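Local structure of TbpB (3HOL) at residues 384-387 with 391-394; 453-458 with 463-468. The protein probably binds host transferrin at the bacterial surface as the lipoprotein component of a receptor for iron acquisition. All coordinates share one frame; numbering follows the deposited sequence.

Contact 1: 384-387 with 391-394; sequences AQVS and NWVA
A chi1 of 174° turns the indole of W392 away from its own backbone N, beside the carbonyl carbon, while CG2 of V386 lies beside the valine's backbone N; the two side chains run side by side from the same face of a β-hairpin, and the CG2 methyl meets CE3 of the ring at 3.5 Å. V386 and W392 form an antiparallel hydrogen-bonded pair; V386 N donates to W392 O at 2.8 Å, while the return bond from W392 N to V386 O is more bent at the hydrogen (135°). A384 and A394 make the second such pair, their CB atoms 3.9 Å apart, and CB of A384 lies at the edge of the indole, near its plane. Q385, S387, N391 and V393 share the other face. There the hydroxyl of S387 donates to OD1 of N391 at 2.7 Å and accepts a bond from NE2 of Q385 at 3.2 Å, so one OG joins both amide side chains. Next to it CG of Q385 touches CG1 of V393. W392 NE1 is satisfied by D423. Strand 375-387 also pairs with strand 495-508, through backbone bonds of Q385 to G498 and S387 to S496, which ties the short hairpin into the barrel sheet.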
ATOM      1  N   ALA A 384     -11.393  18.091 -12.685  1.00 18.50           N
ATOM      2  CA  ALA A 384     -12.683  18.237 -12.049  1.00 18.90           C
ATOM      3  C   ALA A 384     -13.811  18.020 -13.038  1.00 19.81           C
ATOM      4  O   ALA A 384     -13.646  18.171 -14.253  1.00 19.61           O
ATOM      5  CB  ALA A 384     -12.827  19.624 -11.402  1.00 18.93           C
ATOM      6  N   GLN A 385     -14.961  17.668 -12.487  1.00 20.54           N
ATOM      7  CA  GLN A 385     -16.198  17.713 -13.224  1.00 21.24           C
ATOM      8  C   GLN A 385     -17.264  18.344 -12.353  1.00 20.95           C
ATOM      9  O   GLN A 385     -17.374  18.050 -11.157  1.00 19.62           O
ATOM     10  CB  GLN A 385     -16.592  16.321 -13.671  1.00 21.46           C
ATOM     11  CG  GLN A 385     -17.747  16.317 -14.610  1.00 24.86           C
ATOM     12  CD  GLN A 385     -18.222  14.916 -14.857  1.00 27.11           C
ATOM     13  OE1 GLN A 385     -17.483  14.101 -15.394  1.00 31.00           O
ATOM     14  NE2 GLN A 385     -19.447  14.618 -14.449  1.00 27.90           N
ATOM     15  N   VAL A 386     -18.011  19.272 -12.955  1.00 20.33           N
ATOM     16  CA  VAL A 386     -19.120  19.920 -12.286  1.00 20.58           C
ATOM     17  C   VAL A 386     -20.349  19.662 -13.144  1.00 21.89           C
ATOM     18  O   VAL A 386     -20.284  19.814 -14.362  1.00 21.29           O
ATOM     19  CB  VAL A 386     -18.894  21.429 -12.075  1.00 19.59           C
ATOM     20  CG1 VAL A 386     -20.040  22.011 -11.250  1.00 20.03           C
ATOM     21  CG2 VAL A 386     -17.540  21.726 -11.358  1.00 18.42           C
ATOM     22  N   SER A 387     -21.453  19.259 -12.508  1.00 23.57           N
ATOM     23  CA  SER A 387     -22.674  18.860 -13.249  1.00 26.18           C
ATOM     24  C   SER A 387     -23.964  19.404 -12.668  1.00 27.35           C
ATOM     25  O   SER A 387     -24.144  19.450 -11.430  1.00 27.68           O
ATOM     26  CB  SER A 387     -22.808  17.330 -13.324  1.00 26.22           C
ATOM     27  OG  SER A 387     -21.748  16.766 -14.055  1.00 26.86           O
ATOM     28  N   ASN A 391     -22.823  19.563 -18.271  1.00 30.11           N
ATOM     29  CA  ASN A 391     -21.516  19.187 -17.695  1.00 30.51           C
ATOM     30  C   ASN A 391     -20.414  20.226 -17.966  1.00 29.53           C
ATOM     31  O   ASN A 391     -20.463  20.931 -18.983  1.00 29.22           O
ATOM     32  CB  ASN A 391     -21.034  17.826 -18.221  1.00 30.29           C
ATOM     33  CG  ASN A 391     -21.944  16.697 -17.822  1.00 33.46           C
ATOM     34  OD1 ASN A 391     -22.355  16.574 -16.653  1.00 30.83           O
ATOM     35  ND2 ASN A 391     -22.272  15.843 -18.798  1.00 35.91           N
ATOM     36  N   TRP A 392     -19.424  20.292 -17.068  1.00 27.65           N
ATOM     37  CA  TRP A 392     -18.277  21.210 -17.189  1.00 26.72           C
ATOM     38  C   TRP A 392     -17.072  20.475 -16.623  1.00 26.01           C
ATOM     39  O   TRP A 392     -17.226  19.737 -15.653  1.00 25.37           O
ATOM     40  CB  TRP A 392     -18.541  22.476 -16.366  1.00 26.18           C
ATOM     41  CG  TRP A 392     -17.412  23.472 -16.259  1.00 28.40           C
ATOM     42  CD1 TRP A 392     -17.258  24.633 -16.999  1.00 30.46           C
ATOM     43  CD2 TRP A 392     -16.307  23.455 -15.319  1.00 28.05           C
ATOM     44  NE1 TRP A 392     -16.126  25.307 -16.591  1.00 30.50           N
ATOM     45  CE2 TRP A 392     -15.526  24.608 -15.569  1.00 28.35           C
ATOM     46  CE3 TRP A 392     -15.900  22.568 -14.304  1.00 27.65           C
ATOM     47  CZ2 TRP A 392     -14.352  24.897 -14.844  1.00 27.99           C
ATOM     48  CZ3 TRP A 392     -14.726  22.863 -13.579  1.00 27.21           C
ATOM     49  CH2 TRP A 392     -13.975  24.017 -13.859  1.00 26.46           C
ATOM     50  N   VAL A 393     -15.897  20.673 -17.211  1.00 25.57           N
ATOM     51  CA  VAL A 393     -14.678  19.963 -16.776  1.00 25.90           C
ATOM     52  C   VAL A 393     -13.461  20.895 -16.685  1.00 25.88           C
ATOM     53  O   VAL A 393     -13.357  21.932 -17.394  1.00 25.75           O
ATOM     54  CB  VAL A 393     -14.308  18.717 -17.654  1.00 25.81           C
ATOM     55  CG1 VAL A 393     -15.495  17.730 -17.795  1.00 27.16           C
ATOM     56  CG2 VAL A 393     -13.798  19.127 -19.039  1.00 27.88           C
ATOM     57  N   ALA A 394     -12.586  20.543 -15.749  1.00 24.37           N
ATOM     58  CA  ALA A 394     -11.271  21.101 -15.634  1.00 23.49           C
ATOM     59  C   ALA A 394     -10.318  19.972 -16.019  1.00 23.46           C
ATOM     60  O   ALA A 394     -10.445  18.845 -15.530  1.00 22.09           O
ATOM     61  CB  ALA A 394     -11.031  21.580 -14.224  1.00 23.39           C
TER

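Contact 2: 453-458 with 463-468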
ATOM      1  N   PHE A 453     -21.304  30.111 -11.055  1.00 24.09           N
ATOM      2  CA  PHE A 453     -20.808  30.177 -12.421  1.00 26.48           C
ATOM      3  C   PHE A 453     -21.629  29.347 -13.376  1.00 27.33           C
ATOM      4  O   PHE A 453     -22.329  28.406 -12.947  1.00 26.63           O
ATOM      5  CB  PHE A 453     -19.299  29.845 -12.512  1.00 27.04           C
ATOM      6  CG  PHE A 453     -18.938  28.393 -12.279  1.00 28.08           C
ATOM      7  CD1 PHE A 453     -18.759  27.522 -13.365  1.00 29.58           C
ATOM      8  CD2 PHE A 453     -18.693  27.913 -10.999  1.00 28.11           C
ATOM      9  CE1 PHE A 453     -18.394  26.181 -13.173  1.00 29.19           C
ATOM     10  CE2 PHE A 453     -18.310  26.561 -10.794  1.00 31.07           C
ATOM     11  CZ  PHE A 453     -18.172  25.698 -11.876  1.00 29.99           C
ATOM     12  N   ALA A 454     -21.546  29.709 -14.659  1.00 28.91           N
ATOM     13  CA  ALA A 454     -22.353  29.081 -15.715  1.00 30.86           C
ATOM     14  C   ALA A 454     -21.657  27.843 -16.250  1.00 32.01           C
ATOM     15  O   ALA A 454     -20.479  27.892 -16.564  1.00 31.85           O
ATOM     16  CB  ALA A 454     -22.664  30.081 -16.855  1.00 30.35           C
ATOM     17  N   LEU A 455     -22.379  26.735 -16.337  1.00 34.75           N
ATOM     18  CA  LEU A 455     -21.761  25.471 -16.778  1.00 37.64           C
ATOM     19  C   LEU A 455     -21.458  25.396 -18.277  1.00 40.10           C
ATOM     20  O   LEU A 455     -20.459  24.765 -18.693  1.00 40.82           O
ATOM     21  CB  LEU A 455     -22.574  24.261 -16.309  1.00 37.29           C
ATOM     22  CG  LEU A 455     -22.510  23.940 -14.807  1.00 36.95           C
ATOM     23  CD1 LEU A 455     -23.059  22.535 -14.546  1.00 36.78           C
ATOM     24  CD2 LEU A 455     -21.089  24.060 -14.231  1.00 36.03           C
ATOM     25  N   ASP A 456     -22.302  26.028 -19.085  1.00 42.42           N
ATOM     26  CA  ASP A 456     -21.977  26.224 -20.497  1.00 45.13           C
ATOM     27  C   ASP A 456     -21.624  27.693 -20.745  1.00 46.31           C
ATOM     28  O   ASP A 456     -22.480  28.580 -20.628  1.00 46.70           O
ATOM     29  CB  ASP A 456     -23.118  25.759 -21.399  1.00 45.55           C
ATOM     30  CG  ASP A 456     -22.663  25.497 -22.832  1.00 48.09           C
ATOM     31  OD1 ASP A 456     -21.445  25.296 -23.063  1.00 50.55           O
ATOM     32  OD2 ASP A 456     -23.532  25.480 -23.731  1.00 49.67           O
ATOM     33  N   SER A 457     -20.349  27.942 -21.052  1.00 47.86           N
ATOM     34  CA  SER A 457     -19.812  29.306 -21.185  1.00 48.90           C
ATOM     35  C   SER A 457     -20.329  30.028 -22.443  1.00 49.90           C
ATOM     36  O   SER A 457     -20.073  31.231 -22.622  1.00 50.07           O
ATOM     37  CB  SER A 457     -18.263  29.293 -21.141  1.00 49.07           C
ATOM     38  N   GLY A 458     -21.055  29.287 -23.294  1.00 50.43           N
ATOM     39  CA  GLY A 458     -21.717  29.843 -24.481  1.00 50.86           C
ATOM     40  C   GLY A 458     -23.210  30.166 -24.370  1.00 51.14           C
ATOM     41  O   GLY A 458     -23.676  31.142 -24.974  1.00 51.89           O
ATOM     42  N   GLU A 463     -29.594  28.386 -14.748  1.00 29.76           N
ATOM     43  CA  GLU A 463     -29.062  29.135 -13.614  1.00 30.63           C
ATOM     44  C   GLU A 463     -27.594  28.714 -13.415  1.00 29.82           C
ATOM     45  O   GLU A 463     -27.199  27.580 -13.757  1.00 28.89           O
ATOM     46  CB  GLU A 463     -29.868  28.870 -12.343  1.00 31.60           C
ATOM     47  CG  GLU A 463     -31.337  29.328 -12.389  1.00 35.81           C
ATOM     48  CD  GLU A 463     -31.931  29.463 -10.998  1.00 42.06           C
ATOM     49  OE1 GLU A 463     -32.154  28.425 -10.307  1.00 42.39           O
ATOM     50  OE2 GLU A 463     -32.166  30.631 -10.591  1.00 46.12           O
ATOM     51  N   ASN A 464     -26.781  29.636 -12.893  1.00 29.15           N
ATOM     52  CA  ASN A 464     -25.412  29.289 -12.510  1.00 28.07           C
ATOM     53  C   ASN A 464     -25.399  28.257 -11.395  1.00 27.14           C
ATOM     54  O   ASN A 464     -26.223  28.322 -10.483  1.00 26.31           O
ATOM     55  CB  ASN A 464     -24.698  30.529 -12.008  1.00 28.30           C
ATOM     56  CG  ASN A 464     -24.350  31.482 -13.111  1.00 28.73           C
ATOM     57  OD1 ASN A 464     -24.557  31.203 -14.303  1.00 26.96           O
ATOM     58  ND2 ASN A 464     -23.798  32.621 -12.723  1.00 29.60           N
ATOM     59  N   VAL A 465     -24.454  27.321 -11.431  1.00 26.68           N
ATOM     60  CA  VAL A 465     -24.265  26.447 -10.273  1.00 25.84           C
ATOM     61  C   VAL A 465     -23.697  27.239  -9.093  1.00 25.20           C
ATOM     62  O   VAL A 465     -22.846  28.123  -9.274  1.00 23.55           O
ATOM     63  CB  VAL A 465     -23.335  25.245 -10.567  1.00 26.94           C
ATOM     64  CG1 VAL A 465     -23.830  24.480 -11.756  1.00 29.04           C
ATOM     65  CG2 VAL A 465     -21.874  25.701 -10.781  1.00 25.84           C
ATOM     66  N   LYS A 466     -24.159  26.904  -7.891  1.00 24.49           N
ATOM     67  CA  LYS A 466     -23.602  27.460  -6.651  1.00 24.16           C
ATOM     68  C   LYS A 466     -23.269  26.357  -5.650  1.00 24.03           C
ATOM     69  O   LYS A 466     -23.999  25.360  -5.548  1.00 24.02           O
ATOM     70  CB  LYS A 466     -24.574  28.446  -6.010  1.00 24.58           C
ATOM     71  CG  LYS A 466     -25.003  29.552  -6.965  1.00 26.53           C
ATOM     72  CD  LYS A 466     -26.097  30.413  -6.380  1.00 30.08           C
ATOM     73  CE  LYS A 466     -26.644  31.356  -7.454  1.00 34.28           C
ATOM     74  NZ  LYS A 466     -27.694  32.283  -6.925  1.00 36.21           N
ATOM     75  N   PHE A 467     -22.166  26.533  -4.923  1.00 22.19           N
ATOM     76  CA  PHE A 467     -21.792  25.616  -3.860  1.00 22.62           C
ATOM     77  C   PHE A 467     -21.391  26.400  -2.615  1.00 23.25           C
ATOM     78  O   PHE A 467     -20.716  27.437  -2.713  1.00 22.47           O
ATOM     79  CB  PHE A 467     -20.625  24.713  -4.318  1.00 21.96           C
ATOM     80  CG  PHE A 467     -21.007  23.728  -5.387  1.00 21.09           C
ATOM     81  CD1 PHE A 467     -21.630  22.512  -5.048  1.00 20.37           C
ATOM     82  CD2 PHE A 467     -20.769  24.010  -6.737  1.00 19.38           C
ATOM     83  CE1 PHE A 467     -22.009  21.597  -6.053  1.00 20.71           C
ATOM     84  CE2 PHE A 467     -21.129  23.096  -7.750  1.00 20.17           C
ATOM     85  CZ  PHE A 467     -21.755  21.882  -7.399  1.00 17.71           C
ATOM     86  N   ASN A 468     -21.843  25.925  -1.456  1.00 23.89           N
ATOM     87  CA  ASN A 468     -21.334  26.396  -0.169  1.00 26.46           C
ATOM     88  C   ASN A 468     -21.012  25.256   0.796  1.00 26.44           C
ATOM     89  O   ASN A 468     -21.658  24.203   0.736  1.00 27.29           O
ATOM     90  CB  ASN A 468     -22.343  27.328   0.500  1.00 26.92           C
ATOM     91  CG  ASN A 468     -22.501  28.602  -0.238  1.00 30.05           C
ATOM     92  OD1 ASN A 468     -21.840  29.608   0.078  1.00 34.14           O
ATOM     93  ND2 ASN A 468     -23.340  28.574  -1.285  1.00 33.56           N
TER
HETATM   94  O   HOH W   1     -25.319  26.682 -15.555  1.00 22.90           O
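The long loop between barrel strands 441-447 and 470-477 folds back on itself here, and a single antiparallel bridge, the hydrogen-bonded pair F453 and V465, fastens its two arms. F453 N donates to V465 O at 3.1 Å, lying in the plane of that carbonyl; the reciprocal bond from V465 N to F453 O is weak, bent to 130° at the hydrogen. The CG2 methyl of V465 sits over one face of the F453 ring in a CH-pi contact, 3.8 Å from the centroid and 17° off the ring normal. The ring is brought above that methyl by a chi1 of 71°, which sets CG between the backbone N and the carbonyl carbon. The other methyl, CG1, presses on L455, coming within 3.4 Å of CG, a tight approach for two carbons. Beyond the bridge a water takes over, accepting from L455 N at 3.0 Å and donating to E463 O at 2.8 Å. N464 lays its side chain along the backbone of F453 and A454, its ND2 bonded to A451 O. The chemistry is therefore mixed: two direct backbone bonds, one of them weak, and a water bridge supply the polar links, while a valine whose two methyls meet a phenyl face and a leucine supplies the apolar closure, consistent with a loop held by local contacts rather than by continuous strand pairing.

Contact 1 and contact 2 follow one another in the chain within the same C-terminal barrel region, their centres about 10 Å apart, and they meet largely through apolar side chains, with the L455 carbonyl also against the indole. F453, L455, V465 and F467 of the loop lie on V386, and F453 and L455 on W392: CG1 of V386 touches CD2 of L455 and also CE2 of F467, each at 3.8 Å. W392 CD1 lies 3.6 Å from L455 O, and the W392 and F453 rings meet edge-to-face. L455, a residue of contact 2, is the chief link to the hairpin of contact 1. Together these residues join the loop to the hairpin through a mainly apolar interface.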